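Side-chain contacts in probable sugar kinase (Clostridium perfringens, PDB 3KZH), which probably transfers phosphate to a sugar, as a carbohydrate kinase of the pfkB (ribokinase-like) family, and binds beta-D-glucopyranose: residues Leu263-Gly266 against Lys270-Ile273; Asn47-Met52 against Thr59-Ile64. All blocks are in the same frame, centred on the assembly; numbering follows the deposited sequence.

Interaction 1. Residues Leu263-Gly266 against Lys270-Ile273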
loop_
_atom_site.group_PDB
_atom_site.type_symbol
_atom_site.label_atom_id
_atom_site.label_comp_id
_atom_site.label_asym_id
_atom_site.label_seq_id
_atom_site.Cartn_x
_atom_site.Cartn_y
_atom_site.Cartn_z
ATOM N N LEU A 263 12.833 16.614 -21.750
ATOM C CA LEU A 263 13.611 16.336 -22.968
ATOM C C LEU A 263 12.752 15.439 -23.842
ATOM O O LEU A 263 12.696 15.606 -25.058
ATOM C CB LEU A 263 14.915 15.588 -22.656
ATOM C CG LEU A 263 16.017 16.273 -21.851
ATOM C CD1 LEU A 263 17.161 15.298 -21.636
ATOM C CD2 LEU A 263 16.484 17.539 -22.559
ATOM N N GLY A 264 12.061 14.508 -23.176
ATOM C CA GLY A 264 11.149 13.592 -23.824
ATOM C C GLY A 264 10.028 14.342 -24.506
ATOM O O GLY A 264 9.802 14.146 -25.691
ATOM N N TYR A 265 9.447 15.314 -23.804
ATOM C CA TYR A 265 8.383 16.158 -24.361
ATOM C C TYR A 265 8.886 16.946 -25.584
ATOM O O TYR A 265 8.227 16.961 -26.636
ATOM C CB TYR A 265 7.850 17.119 -23.278
ATOM C CG TYR A 265 6.745 18.058 -23.735
ATOM C CD1 TYR A 265 5.392 17.682 -23.641
ATOM C CD2 TYR A 265 7.055 19.315 -24.322
ATOM C CE1 TYR A 265 4.361 18.529 -24.130
ATOM C CE2 TYR A 265 6.034 20.170 -24.816
ATOM C CZ TYR A 265 4.694 19.771 -24.717
ATOM O OH TYR A 265 3.712 20.598 -25.217
ATOM N N GLY A 266 10.049 17.588 -25.417
ATOM C CA GLY A 266 10.667 18.393 -26.462
ATOM C C GLY A 266 10.958 17.659 -27.755
ATOM O O GLY A 266 10.670 18.166 -28.839
ATOM N N LYS A 270 9.096 17.928 -31.600
ATOM C CA LYS A 270 10.115 18.465 -32.536
ATOM C C LYS A 270 10.534 19.934 -32.333
ATOM O O LYS A 270 10.828 20.646 -33.294
ATOM C CB LYS A 270 9.699 18.243 -34.006
ATOM C CG LYS A 270 9.652 16.794 -34.466
ATOM C CD LYS A 270 8.222 16.270 -34.455
ATOM C CE LYS A 270 8.136 14.826 -34.929
ATOM N NZ LYS A 270 8.504 14.677 -36.362
HETATM N N MSE A 271 10.580 20.361 -31.073
HETATM C CA MSE A 271 10.936 21.729 -30.682
HETATM C C MSE A 271 12.433 22.041 -30.808
HETATM O O MSE A 271 13.253 21.126 -30.759
HETATM C CB MSE A 271 10.533 21.969 -29.209
HETATM C CG MSE A 271 9.035 22.214 -28.935
HETATM SE SE MSE A 271 8.535 21.806 -27.091
HETATM C CE MSE A 271 9.655 23.042 -26.169
ATOM N N PRO A 272 12.807 23.328 -31.062
ATOM C CA PRO A 272 14.234 23.682 -31.161
ATOM C C PRO A 272 14.892 23.513 -29.781
ATOM O O PRO A 272 14.208 23.632 -28.756
ATOM C CB PRO A 272 14.205 25.145 -31.624
ATOM C CG PRO A 272 12.844 25.621 -31.277
ATOM C CD PRO A 272 11.980 24.446 -31.562
ATOM N N ILE A 273 16.193 23.217 -29.763
ATOM C CA ILE A 273 16.936 22.954 -28.524
ATOM C C ILE A 273 16.839 23.979 -27.379
ATOM O O ILE A 273 16.717 23.582 -26.224
ATOM C CB ILE A 273 18.414 22.502 -28.814
ATOM C CG1 ILE A 273 19.024 21.829 -27.578
ATOM C CG2 ILE A 273 19.264 23.671 -29.273
ATOM C CD1 ILE A 273 20.131 20.854 -27.861
#
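Met-271, modelled as selenomethionine, reaches back from the loop to the helix end and meets both Gly-266 and Tyr-265. Its CB lies 3.8 Å from Gly-266 O, the carbonyl that already accepts its backbone N-H. CG stands beside the backbone N and anti to the carbonyl carbon (chi1 -77°), a choice that directs the chain back along the helix. SE then passes 4.1 Å from Gly-266 CA and rests against one side of Tyr-265, 3.8 Å from CE2 and 4.0 Å from CD2. This is an oblique Met-aromatic contact, with SE 5.0 Å from the ring centroid. The chain is bent at chi3 (61°), and SE, not CE, makes the closest approach to the ring. The side chain also touches Ile-276 and Phe-279 of helix 273-288, and Phe-279 stacks on the Tyr-265 ring. In the backbone, Met-271 N donates to Gly-266 O at 3.1 Å with an N-H...O angle of 158°, a bond of the Schellman motif whose C-prime residue is Lys-270, with positive phi. The chemistry therefore divides in two: a directional backbone bond ends helix 255-268, while the polarisable selenium and the ring give an apolar contact with little demand on angle.

Interaction 2. Residues Asn47-Met52 against Thr59-Ile64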
loop_
_atom_site.group_PDB
_atom_site.type_symbol
_atom_site.label_atom_id
_atom_site.label_comp_id
_atom_site.label_asym_id
_atom_site.label_seq_id
_atom_site.Cartn_x
_atom_site.Cartn_y
_atom_site.Cartn_z
ATOM N N ASN A 47 9.506 7.802 -11.871
ATOM C CA ASN A 47 9.297 9.230 -11.685
ATOM C C ASN A 47 9.346 9.914 -13.056
ATOM O O ASN A 47 8.516 10.774 -13.338
ATOM C CB ASN A 47 10.370 9.846 -10.755
ATOM C CG ASN A 47 10.441 9.180 -9.374
ATOM O OD1 ASN A 47 9.430 8.812 -8.789
ATOM N ND2 ASN A 47 11.653 9.039 -8.852
ATOM N N ILE A 48 10.287 9.497 -13.916
ATOM C CA ILE A 48 10.430 10.070 -15.266
ATOM C C ILE A 48 9.140 9.842 -16.063
ATOM O O ILE A 48 8.554 10.801 -16.569
ATOM C CB ILE A 48 11.672 9.493 -16.049
ATOM C CG1 ILE A 48 12.974 9.937 -15.376
ATOM C CG2 ILE A 48 11.684 9.972 -17.502
ATOM C CD1 ILE A 48 14.244 9.256 -15.888
ATOM N N ALA A 49 8.690 8.582 -16.092
ATOM C CA ALA A 49 7.468 8.159 -16.774
ATOM C C ALA A 49 6.223 8.908 -16.290
ATOM O O ALA A 49 5.381 9.282 -17.113
ATOM C CB ALA A 49 7.275 6.678 -16.614
ATOM N N GLU A 50 6.144 9.172 -14.978
ATOM C CA GLU A 50 5.012 9.919 -14.398
ATOM C C GLU A 50 5.016 11.365 -14.897
ATOM O O GLU A 50 4.002 11.823 -15.437
ATOM C CB GLU A 50 4.981 9.897 -12.847
ATOM C CG GLU A 50 3.604 10.345 -12.307
ATOM C CD GLU A 50 3.489 10.600 -10.803
ATOM O OE1 GLU A 50 4.145 9.927 -9.985
ATOM O OE2 GLU A 50 2.682 11.479 -10.428
ATOM N N ASN A 51 6.171 12.031 -14.787
ATOM C CA ASN A 51 6.360 13.426 -15.227
ATOM C C ASN A 51 6.034 13.620 -16.724
ATOM O O ASN A 51 5.478 14.646 -17.116
ATOM C CB ASN A 51 7.805 13.893 -14.981
ATOM C CG ASN A 51 8.143 14.074 -13.516
ATOM O OD1 ASN A 51 8.925 13.305 -12.941
ATOM N ND2 ASN A 51 7.613 15.131 -12.923
HETATM N N MSE A 52 6.340 12.587 -17.521
HETATM C CA MSE A 52 6.109 12.537 -18.973
HETATM C C MSE A 52 4.616 12.438 -19.313
HETATM O O MSE A 52 4.103 13.190 -20.142
HETATM C CB MSE A 52 6.845 11.339 -19.597
HETATM C CG MSE A 52 8.229 11.641 -20.119
HETATM SE SE MSE A 52 9.059 10.185 -21.064
HETATM C CE MSE A 52 10.896 10.891 -21.092
ATOM N N THR A 59 3.399 7.717 -23.168
ATOM C CA THR A 59 4.463 7.012 -22.487
ATOM C C THR A 59 4.232 5.534 -22.288
ATOM O O THR A 59 3.175 5.108 -21.846
ATOM C CB THR A 59 4.702 7.671 -21.081
ATOM O OG1 THR A 59 4.767 9.099 -21.229
ATOM C CG2 THR A 59 5.997 7.164 -20.413
ATOM N N ASN A 60 5.260 4.761 -22.608
ATOM C CA ASN A 60 5.241 3.326 -22.396
ATOM C C ASN A 60 6.295 3.104 -21.312
ATOM O O ASN A 60 7.476 3.402 -21.491
ATOM C CB ASN A 60 5.572 2.548 -23.679
ATOM C CG ASN A 60 5.378 1.043 -23.525
ATOM O OD1 ASN A 60 5.849 0.447 -22.555
ATOM N ND2 ASN A 60 4.705 0.423 -24.488
ATOM N N PHE A 61 5.831 2.654 -20.157
ATOM C CA PHE A 61 6.713 2.372 -19.034
ATOM C C PHE A 61 6.819 0.870 -18.792
ATOM O O PHE A 61 5.908 0.255 -18.247
ATOM C CB PHE A 61 6.264 3.110 -17.753
ATOM C CG PHE A 61 7.177 2.882 -16.556
ATOM C CD1 PHE A 61 8.581 2.803 -16.712
ATOM C CD2 PHE A 61 6.637 2.719 -15.275
ATOM C CE1 PHE A 61 9.430 2.558 -15.620
ATOM C CE2 PHE A 61 7.472 2.473 -14.172
ATOM C CZ PHE A 61 8.871 2.391 -14.338
HETATM N N MSE A 62 7.983 0.322 -19.129
HETATM C CA MSE A 62 8.261 -1.097 -18.956
HETATM C C MSE A 62 9.071 -1.266 -17.676
HETATM O O MSE A 62 10.218 -0.839 -17.591
HETATM C CB MSE A 62 9.018 -1.637 -20.171
HETATM C CG MSE A 62 9.088 -3.163 -20.280
HETATM SE SE MSE A 62 10.108 -3.699 -21.825
HETATM C CE MSE A 62 8.858 -3.104 -23.132
ATOM N N SER A 63 8.457 -1.902 -16.687
ATOM C CA SER A 63 9.101 -2.090 -15.406
ATOM C C SER A 63 9.064 -3.532 -14.950
ATOM O O SER A 63 8.845 -4.448 -15.752
ATOM C CB SER A 63 8.428 -1.181 -14.373
ATOM O OG SER A 63 9.243 -0.984 -13.225
ATOM N N ILE A 64 9.351 -3.718 -13.662
ATOM C CA ILE A 64 9.355 -5.016 -13.001
ATOM C C ILE A 64 8.428 -4.926 -11.779
ATOM O O ILE A 64 8.741 -4.256 -10.797
ATOM C CB ILE A 64 10.785 -5.408 -12.546
ATOM C CG1 ILE A 64 11.703 -5.616 -13.762
ATOM C CG2 ILE A 64 10.732 -6.637 -11.667
ATOM C CD1 ILE A 64 13.180 -5.741 -13.430
#
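CG of Phe-61 is anti to the backbone N (chi1 -178°), and CG2 of Thr-59 takes the same place on its own residue, leaving OG1 beside the backbone N. These two torsions present a ring and a methyl to Ala-49 of the facing helix. The alanine CB sits 3.8 Å from Phe-61 CG and 4.3 Å from the ring centroid, 29° off the ring normal. It is thus an off-centre CH-pi contact, displaced toward the CB end of the ring, as the 3.9 Å separation of Ala-49 CB from Phe-61 CB confirms. Thr-59 CG2 lies 4.0 Å from the same methyl. Helix 44-54 and strand 59-62 run nearly antiparallel, their local axes 8.8 Å apart and crossing at -163°. They form the second half of a crossover from strand 9-12 to its parallel neighbour 59-62 in the central sheet of the ribokinase-like fold, with lid strands inserted before the helix. Asn-60 and Met-62 turn to the other face, where helix 131-135 covers them. One turn further along, CB of Met-52, a selenomethionine, approaches Thr-59 OG1 at 3.5 Å; the buried hydroxyl is satisfied by the carbonyl of Val-57. The extended remainder of Met-52 leads away from Thr-59, and its side chain touches Leu-9 and Val-11 of strand 9-12 and Ala-261 of helix 255-268.

Interaction 2 is wholly buried, its centre about 9 Å from the centre of the chain, and joins a helix to the central sheet; interaction 1, centred about 16 Å out and partly exposed, shapes the turn between two helices. In the buried site side chains carry the contact, with no hydrogen bond between the segments, whereas at the helix end a backbone bond joins a selenium-aromatic contact. Although their centres are 18 Å apart, they meet: Met-52 CE packs 3.9 Å from Gly-264 CA. Ile-48 and Asn-51 also touch helix 255-268, at Val-260, Ser-258 and Ala-261. Met-52 thus links the helix of interaction 2 to the helix whose end interaction 1 forms.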